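Local coordinates for protein serine proteinase inhibitor 1 (Myxoma virus, PDB 6BJ5) that inhibits serine endopeptidases as a member of the serpin family and is important for the virulence of the virus, at residues 212-217 with 246-251; 297-300 with 305-308. All coordinates share one frame; numbering follows the deposited sequence.

Interaction 1 (212-217 with 246-251)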
loop_
_atom_site.group_PDB
_atom_site.type_symbol
_atom_site.label_atom_id
_atom_site.label_comp_id
_atom_site.label_asym_id
_atom_site.label_seq_id
_atom_site.Cartn_x
_atom_site.Cartn_y
_atom_site.Cartn_z
ATOM N N MET A 212 -3.138 -7.340 -11.511
ATOM C CA MET A 212 -2.520 -8.035 -10.393
ATOM C C MET A 212 -1.432 -8.960 -10.905
ATOM O O MET A 212 -1.666 -9.782 -11.792
ATOM C CB MET A 212 -3.536 -8.810 -9.556
ATOM C CG MET A 212 -2.871 -9.578 -8.417
ATOM S SD MET A 212 -3.979 -10.392 -7.245
ATOM C CE MET A 212 -4.516 -8.979 -6.277
ATOM N N LEU A 213 -0.239 -8.780 -10.377
ATOM C CA LEU A 213 0.842 -9.720 -10.563
ATOM C C LEU A 213 0.757 -10.695 -9.409
ATOM O O LEU A 213 0.753 -10.281 -8.244
ATOM C CB LEU A 213 2.193 -9.003 -10.582
ATOM C CG LEU A 213 2.352 -7.952 -11.690
ATOM C CD1 LEU A 213 3.688 -7.279 -11.568
ATOM C CD2 LEU A 213 2.181 -8.574 -13.081
ATOM N N LEU A 214 0.652 -11.974 -9.733
ATOM C CA LEU A 214 0.617 -13.033 -8.743
ATOM C C LEU A 214 1.950 -13.773 -8.843
ATOM O O LEU A 214 2.342 -14.222 -9.928
ATOM C CB LEU A 214 -0.589 -13.933 -8.987
ATOM C CG LEU A 214 -0.730 -15.253 -8.216
ATOM C CD1 LEU A 214 -1.050 -15.004 -6.747
ATOM C CD2 LEU A 214 -1.791 -16.122 -8.841
ATOM N N VAL A 215 2.655 -13.836 -7.725
ATOM C CA VAL A 215 3.998 -14.378 -7.590
ATOM C C VAL A 215 3.904 -15.611 -6.701
ATOM O O VAL A 215 3.588 -15.483 -5.510
ATOM C CB VAL A 215 4.945 -13.330 -6.977
ATOM C CG1 VAL A 215 6.391 -13.855 -6.853
ATOM C CG2 VAL A 215 4.903 -12.028 -7.790
ATOM N N VAL A 216 4.181 -16.791 -7.250
ATOM C CA VAL A 216 4.069 -18.039 -6.490
ATOM C C VAL A 216 5.462 -18.642 -6.367
ATOM O O VAL A 216 5.968 -19.222 -7.341
ATOM C CB VAL A 216 3.098 -19.034 -7.143
ATOM C CG1 VAL A 216 3.042 -20.303 -6.291
ATOM C CG2 VAL A 216 1.699 -18.434 -7.365
ATOM N N PRO A 217 6.122 -18.569 -5.194
ATOM C CA PRO A 217 7.514 -19.022 -5.101
ATOM C C PRO A 217 7.702 -20.272 -4.270
ATOM O O PRO A 217 6.801 -20.693 -3.539
ATOM C CB PRO A 217 8.199 -17.837 -4.417
ATOM C CG PRO A 217 7.165 -17.441 -3.374
ATOM C CD PRO A 217 5.776 -17.731 -4.030
ATOM N N VAL A 246 -5.537 -20.999 -13.441
ATOM C CA VAL A 246 -5.236 -20.230 -12.239
ATOM C C VAL A 246 -6.086 -20.781 -11.106
ATOM O O VAL A 246 -7.319 -20.808 -11.203
ATOM C CB VAL A 246 -5.499 -18.735 -12.463
ATOM C CG1 VAL A 246 -5.208 -17.928 -11.224
ATOM C CG2 VAL A 246 -4.691 -18.255 -13.638
ATOM N N VAL A 247 -5.432 -21.267 -10.059
ATOM C CA VAL A 247 -6.092 -21.770 -8.862
ATOM C C VAL A 247 -5.589 -20.906 -7.704
ATOM O O VAL A 247 -4.445 -21.053 -7.256
ATOM C CB VAL A 247 -5.794 -23.252 -8.635
ATOM C CG1 VAL A 247 -6.465 -23.755 -7.357
ATOM C CG2 VAL A 247 -6.192 -24.077 -9.859
ATOM N N MET A 248 -6.400 -19.968 -7.236
ATOM C CA MET A 248 -5.916 -19.082 -6.193
ATOM C C MET A 248 -7.027 -18.808 -5.211
ATOM O O MET A 248 -8.217 -18.847 -5.573
ATOM C CB MET A 248 -5.378 -17.771 -6.792
ATOM C CG MET A 248 -6.452 -16.815 -7.225
ATOM S SD MET A 248 -5.775 -15.252 -7.807
ATOM C CE MET A 248 -4.913 -14.649 -6.371
ATOM N N PRO A 249 -6.702 -18.546 -3.946
ATOM C CA PRO A 249 -7.723 -18.341 -2.922
ATOM C C PRO A 249 -8.388 -16.985 -3.028
ATOM O O PRO A 249 -7.763 -15.994 -3.400
ATOM C CB PRO A 249 -6.945 -18.394 -1.596
ATOM C CG PRO A 249 -5.502 -18.676 -1.963
ATOM C CD PRO A 249 -5.350 -18.322 -3.407
ATOM N N LYS A 250 -9.667 -16.949 -2.678
ATOM C CA LYS A 250 -10.242 -15.711 -2.193
ATOM C C LYS A 250 -9.479 -15.275 -0.949
ATOM O O LYS A 250 -9.014 -16.108 -0.157
ATOM C CB LYS A 250 -11.718 -15.894 -1.826
ATOM C CG LYS A 250 -12.589 -16.212 -2.978
ATOM C CD LYS A 250 -13.982 -16.562 -2.511
ATOM C CE LYS A 250 -14.655 -15.348 -1.963
ATOM N NZ LYS A 250 -16.100 -15.586 -1.784
ATOM N N PHE A 251 -9.325 -13.960 -0.781
ATOM C CA PHE A 251 -8.721 -13.487 0.455
ATOM C C PHE A 251 -9.196 -12.085 0.800
ATOM O O PHE A 251 -9.529 -11.268 -0.071
ATOM C CB PHE A 251 -7.192 -13.547 0.406
ATOM C CG PHE A 251 -6.563 -12.706 -0.663
ATOM C CD1 PHE A 251 -6.265 -11.365 -0.430
ATOM C CD2 PHE A 251 -6.233 -13.262 -1.894
ATOM C CE1 PHE A 251 -5.651 -10.585 -1.424
ATOM C CE2 PHE A 251 -5.628 -12.491 -2.884
ATOM C CZ PHE A 251 -5.342 -11.140 -2.639
#

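Interaction 2 (297-300 with 305-308)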
loop_
_atom_site.group_PDB
_atom_site.type_symbol
_atom_site.label_atom_id
_atom_site.label_comp_id
_atom_site.label_asym_id
_atom_site.label_seq_id
_atom_site.Cartn_x
_atom_site.Cartn_y
_atom_site.Cartn_z
ATOM N N SER A 297 -4.367 -0.662 5.772
ATOM C CA SER A 297 -4.731 -1.091 4.434
ATOM C C SER A 297 -5.671 -2.281 4.531
ATOM O O SER A 297 -5.674 -3.022 5.517
ATOM C CB SER A 297 -3.494 -1.471 3.597
ATOM O OG SER A 297 -2.572 -0.397 3.504
ATOM N N LYS A 298 -6.506 -2.434 3.517
ATOM C CA LYS A 298 -7.371 -3.593 3.438
ATOM C C LYS A 298 -7.449 -3.956 1.966
ATOM O O LYS A 298 -7.547 -3.059 1.115
ATOM C CB LYS A 298 -8.754 -3.301 4.043
ATOM C CG LYS A 298 -9.636 -4.547 4.221
ATOM C CD LYS A 298 -11.039 -4.151 4.618
ATOM C CE LYS A 298 -11.995 -5.328 4.659
ATOM N NZ LYS A 298 -13.407 -4.831 4.800
ATOM N N ILE A 299 -7.317 -5.252 1.665
ATOM C CA ILE A 299 -7.428 -5.759 0.299
ATOM C C ILE A 299 -8.388 -6.940 0.329
ATOM O O ILE A 299 -8.347 -7.764 1.254
ATOM C CB ILE A 299 -6.056 -6.160 -0.310
ATOM C CG1 ILE A 299 -5.118 -4.945 -0.331
ATOM C CG2 ILE A 299 -6.199 -6.617 -1.767
ATOM C CD1 ILE A 299 -3.709 -5.221 -0.744
ATOM N N GLU A 300 -9.275 -6.998 -0.666
ATOM C CA GLU A 300 -10.232 -8.091 -0.812
ATOM C C GLU A 300 -10.242 -8.587 -2.251
ATOM O O GLU A 300 -10.603 -7.844 -3.167
ATOM C CB GLU A 300 -11.633 -7.652 -0.404
ATOM C CG GLU A 300 -12.346 -8.733 0.339
ATOM C CD GLU A 300 -13.812 -8.472 0.454
ATOM O OE1 GLU A 300 -14.547 -9.425 0.788
ATOM O OE2 GLU A 300 -14.229 -7.332 0.147
ATOM N N GLY A 305 -13.489 -9.702 -8.709
ATOM C CA GLY A 305 -12.477 -8.662 -8.831
ATOM C C GLY A 305 -11.841 -8.375 -7.477
ATOM O O GLY A 305 -11.800 -9.242 -6.609
ATOM N N THR A 306 -11.378 -7.136 -7.299
ATOM C CA THR A 306 -10.604 -6.755 -6.120
ATOM C C THR A 306 -11.060 -5.410 -5.567
ATOM O O THR A 306 -11.297 -4.462 -6.330
ATOM C CB THR A 306 -9.112 -6.681 -6.460
ATOM O OG1 THR A 306 -8.630 -7.997 -6.786
ATOM C CG2 THR A 306 -8.300 -6.089 -5.274
ATOM N N THR A 307 -11.146 -5.314 -4.232
ATOM C CA THR A 307 -11.410 -4.053 -3.541
ATOM C C THR A 307 -10.246 -3.788 -2.601
ATOM O O THR A 307 -9.949 -4.617 -1.734
ATOM C CB THR A 307 -12.725 -4.088 -2.756
ATOM O OG1 THR A 307 -13.806 -4.422 -3.635
ATOM C CG2 THR A 307 -13.011 -2.697 -2.131
ATOM N N ALA A 308 -9.569 -2.653 -2.789
ATOM C CA ALA A 308 -8.345 -2.357 -2.052
ATOM C C ALA A 308 -8.387 -0.939 -1.514
ATOM O O ALA A 308 -8.811 0.001 -2.200
ATOM C CB ALA A 308 -7.088 -2.518 -2.904
#

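Interaction 1 (212-217 with 246-251)
The methyl of Met248 touches both Leu214 and Met212: its CE lies 3.9 Å from CD1 of Leu214 and 4.4 Å from SD of Met212. This is the hydrophobic interior of a serpin, where the sheet in which strand 210-217 is the outermost strand of this chain packs against strand 243-258 of a larger sheet. The strands are layers and not partners in one ladder: the nearest CA atoms, those of Leu214 and Met248, remain 9.3 Å apart, no hydrogen bond joins the segments, and side chains bridge the gap. The side chains of Leu214 and Met248 run by one another from opposing ends, with CD1 and CE alongside. The CG of Met248 stands between its own N and carbonyl carbon (chi1 76°), and a bend at chi3 (-61°) brings the methyl round to the leucine. A flexible thioether chain suits such a seam, since it can curl to meet whatever surface the other layer offers, while Leu214 supplies a compact apolar branch. Both residues are anchored through their backbones, Leu214 to Thr201 and Met248 to Met180, so each side chain projects from a strand fixed by its own sheet. Leu203 adds to the wall beside Met248. A strand of the second chain pairs antiparallel with residues of both segments, among them Met212 and Val246, and Phe18 of that chain packs on Met212 and meets the ring of Phe251. The CE of Met212 lies at the edge of the Phe251 ring, near its plane, 4.3 Å from CZ.

Interaction 2 (297-300 with 305-308)
Glu300 and Thr307 join two antiparallel strands through a pair of backbone hydrogen bonds, the N of Glu300 to the O of Thr307 at 2.7 Å and the N of Thr307 to the O of Glu300 at 2.8 Å. The second is the straighter (162° against 145° at the hydrogen), and its donor lies in the carbonyl plane, while the first is tilted from it. Ile299 and Ala308 form the adjoining non-hydrogen-bonded pair, where the CA of Ala308 approaches the O of Lys298 to 3.3 Å in a CA-H...O contact.

Each branch of Thr306 has its own partner. Its CB sits 3.8 Å from the O of Glu300. A chi1 of -66° sets OG1 beside the backbone N and puts CG2 anti to that N; this methyl stays 3.6 Å from the same oxygen and comes within 4.1 Å of CG2 of Ile299. The other branch ends at OG1, which hydrogen-bonds the hydroxyl of Tyr205. Threonine therefore suits a buried place that needs a methyl against an isoleucine and a hydroxyl for a tyrosine. Ile299 turns its other branch to the small Ala308, CG1 to CB at 4.0 Å, and both residues are buried on this face of the sheet. Glu300 and Thr307 point to the other face, which is partly open to solvent and tolerates polar side chains.

Strand 305-314 occupies the middle of the large serpin sheet, between 293-302 and 142-153, and ends one residue before the last modelled residue. This is consistent with a cleaved, inserted reactive-centre loop. Strand 33-35 and Phe18 of the second chain cover Ile299, while Ile20 and Phe30 of that chain cover Thr306 and Ala308.

In the fold
From the N terminus the chain builds several strands and helices, including 142-153 of the large sheet, before it reaches strand 210-217. It then runs through helices 220-226 and 229-238 and returns in strand 243-258, where interaction 1 closes the loop. It goes on through helix 260-265 to strand 293-302 and turns back almost at once, so interaction 2 closes a short hairpin. The two loops follow in series, neither nesting nor crossing. Strands 243-258 and 293-302 are neighbours in the large sheet: CE1 of Phe251 touches CG2 of Ile299 at 4.0 Å, and Met212 reaches Thr306. Interaction 1 ties the small sheet to the large one; interaction 2 joins strands within it.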